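Local coordinates for SusD superfamily protein (Bacteroides thetaiotaomicron, PDB 3MCX) that is of unknown function but, as a zinc-binding SusD-family outer-membrane protein, probably takes part in glycan capture at the cell surface, at residues Asp383-Ser386 with Arg387-Asp391. Residues are numbered along the deposited sequence; the frame is centred on the assembly and turned at random.
Sequences DIIS and RRTTD. With ZN (zinc ion), chain E; ZN (zinc ion), chain F.
At the C-terminal end of helix 374-385, where the chain unwinds into the loop leading to helix 403-414, R387 folds its side chain back onto D383. Its NH1 reaches two oxygens: the backbone O of D383 at 3.0 Å, in a nearly straight bond (163°), and the carboxylate OD1 of D383 at 3.1 Å, in a salt bridge. Both oxygens lie close to the guanidinium plane, although the carboxylate is turned 57° from it and receives NH1 from its anti side, well out of the carboxylate plane. Arginine suits this place because its chain, extended from CG to NE, spans a helical turn to reach a carbonyl near the helix end. OD1 of D383 also binds a zinc ion at 2.0 Å, so metal and guanidinium share one oxygen. An alanine in place of R387 would probably leave the D383 carbonyl without this donor and the zinc-binding carboxylate freer to turn.

The backbone closes the turn: R387 N donates to I384 O, and R388 N to I385 O, while T389 N adds a weak bond to the latter oxygen. The methyl CG2 of T389 lies alongside CG2 of I385 (3.9 Å), so threonine offers a methyl to the isoleucine and a hydroxyl to the turn. CG of R388 lies against I384 O, and the bend at chi2 (-68°) carries the guanidinium back so that NH1 bonds R387 O, with salt bridges to E413 and E255. T389 OG1 accepts from D391 N at 3.1 Å and is also hydrogen-bonded to D304; the loop presents D391 OD1 to a second zinc ion, shared with S393. Thus a helix C-terminus stitched by short-range backbone bonds leads into an ST turn, with a zinc-binding aspartate at each end.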
loop_
_atom_site.group_PDB
_atom_site.type_symbol
_atom_site.label_atom_id
_atom_site.label_comp_id
_atom_site.label_asym_id
_atom_site.label_seq_id
_atom_site.Cartn_x
_atom_site.Cartn_y
_atom_site.Cartn_z
ATOM N N ASP A 383 -19.559 5.558 -9.369
ATOM C CA ASP A 383 -19.128 4.346 -10.097
ATOM C C ASP A 383 -18.733 3.230 -9.142
ATOM O O ASP A 383 -18.932 2.074 -9.442
ATOM C CB ASP A 383 -17.956 4.654 -11.030
ATOM C CG ASP A 383 -18.404 5.247 -12.348
ATOM O OD1 ASP A 383 -19.395 4.749 -12.911
ATOM O OD2 ASP A 383 -17.763 6.228 -12.827
ATOM N N ILE A 384 -18.188 3.578 -8.003
ATOM C CA ILE A 384 -17.854 2.588 -6.989
ATOM C C ILE A 384 -19.111 2.224 -6.222
ATOM O O ILE A 384 -19.499 1.061 -6.193
ATOM C CB ILE A 384 -16.740 3.077 -6.063
ATOM C CG1 ILE A 384 -15.474 3.435 -6.864
ATOM C CG2 ILE A 384 -16.464 2.012 -5.000
ATOM C CD1 ILE A 384 -14.890 2.339 -7.749
ATOM N N ILE A 385 -19.775 3.217 -5.630
ATOM C CA ILE A 385 -20.966 2.961 -4.801
ATOM C C ILE A 385 -21.975 2.092 -5.542
ATOM O O ILE A 385 -22.458 1.095 -4.990
ATOM C CB ILE A 385 -21.621 4.282 -4.276
ATOM C CG1 ILE A 385 -20.676 5.026 -3.319
ATOM C CG2 ILE A 385 -22.920 3.972 -3.493
ATOM C CD1 ILE A 385 -21.193 6.455 -2.943
ATOM N N SER A 386 -22.288 2.449 -6.786
ATOM C CA SER A 386 -23.336 1.758 -7.556
ATOM C C SER A 386 -23.004 0.302 -7.863
ATOM O O SER A 386 -23.920 -0.477 -8.160
ATOM C CB SER A 386 -23.625 2.471 -8.873
ATOM O OG SER A 386 -22.517 2.417 -9.741
ATOM N N ARG A 387 -21.716 -0.041 -7.811
ATOM C CA ARG A 387 -21.246 -1.411 -8.041
ATOM C C ARG A 387 -20.995 -2.192 -6.759
ATOM O O ARG A 387 -20.454 -3.316 -6.787
ATOM C CB ARG A 387 -19.982 -1.391 -8.939
ATOM C CG ARG A 387 -20.230 -0.946 -10.365
ATOM C CD ARG A 387 -18.930 -0.849 -11.129
ATOM N NE ARG A 387 -19.121 -0.597 -12.540
ATOM C CZ ARG A 387 -19.397 0.592 -13.073
ATOM N NH1 ARG A 387 -19.454 1.689 -12.320
ATOM N NH2 ARG A 387 -19.567 0.697 -14.375
ATOM N N ARG A 388 -21.339 -1.601 -5.614
ATOM C CA ARG A 388 -21.087 -2.233 -4.321
ATOM C C ARG A 388 -22.338 -2.385 -3.456
ATOM O O ARG A 388 -22.306 -3.039 -2.410
ATOM C CB ARG A 388 -20.001 -1.464 -3.558
ATOM C CG ARG A 388 -18.682 -1.368 -4.293
ATOM C CD ARG A 388 -17.991 -2.699 -4.426
ATOM N NE ARG A 388 -16.736 -2.468 -5.069
ATOM C CZ ARG A 388 -16.504 -2.618 -6.368
ATOM N NH1 ARG A 388 -17.437 -3.068 -7.171
ATOM N NH2 ARG A 388 -15.286 -2.322 -6.812
ATOM N N THR A 389 -23.421 -1.744 -3.854
ATOM C CA THR A 389 -24.680 -1.855 -3.126
ATOM C C THR A 389 -25.860 -1.799 -4.072
ATOM O O THR A 389 -25.765 -1.242 -5.160
ATOM C CB THR A 389 -24.815 -0.757 -2.040
ATOM O OG1 THR A 389 -26.029 -0.954 -1.306
ATOM C CG2 THR A 389 -24.811 0.655 -2.661
ATOM N N THR A 390 -26.977 -2.378 -3.659
ATOM C CA THR A 390 -28.225 -2.229 -4.405
ATOM C C THR A 390 -29.104 -1.078 -3.911
ATOM O O THR A 390 -30.150 -0.821 -4.480
ATOM C CB THR A 390 -29.057 -3.509 -4.348
ATOM O OG1 THR A 390 -29.199 -3.901 -2.976
ATOM C CG2 THR A 390 -28.357 -4.628 -5.130
ATOM N N ASP A 391 -28.669 -0.407 -2.845
ATOM C CA ASP A 391 -29.452 0.694 -2.275
ATOM C C ASP A 391 -29.059 1.963 -3.060
ATOM O O ASP A 391 -27.996 2.518 -2.853
ATOM C CB ASP A 391 -29.078 0.845 -0.793
ATOM C CG ASP A 391 -29.820 1.982 -0.111
ATOM O OD1 ASP A 391 -30.664 2.656 -0.752
ATOM O OD2 ASP A 391 -29.486 2.234 1.063
HETATM ZN ZN ZN E . -19.885 5.063 -14.860
HETATM ZN ZN ZN F . -32.310 3.677 0.036
HETATM O O HOH W 1 -26.668 0.262 -7.032
HETATM O O HOH W 2 -31.586 3.451 2.161
HETATM O O HOH W 3 -32.860 3.788 -2.064
HETATM O O HOH W 4 -33.826 4.979 0.485
HETATM O O HOH W 5 -33.635 2.031 0.117
#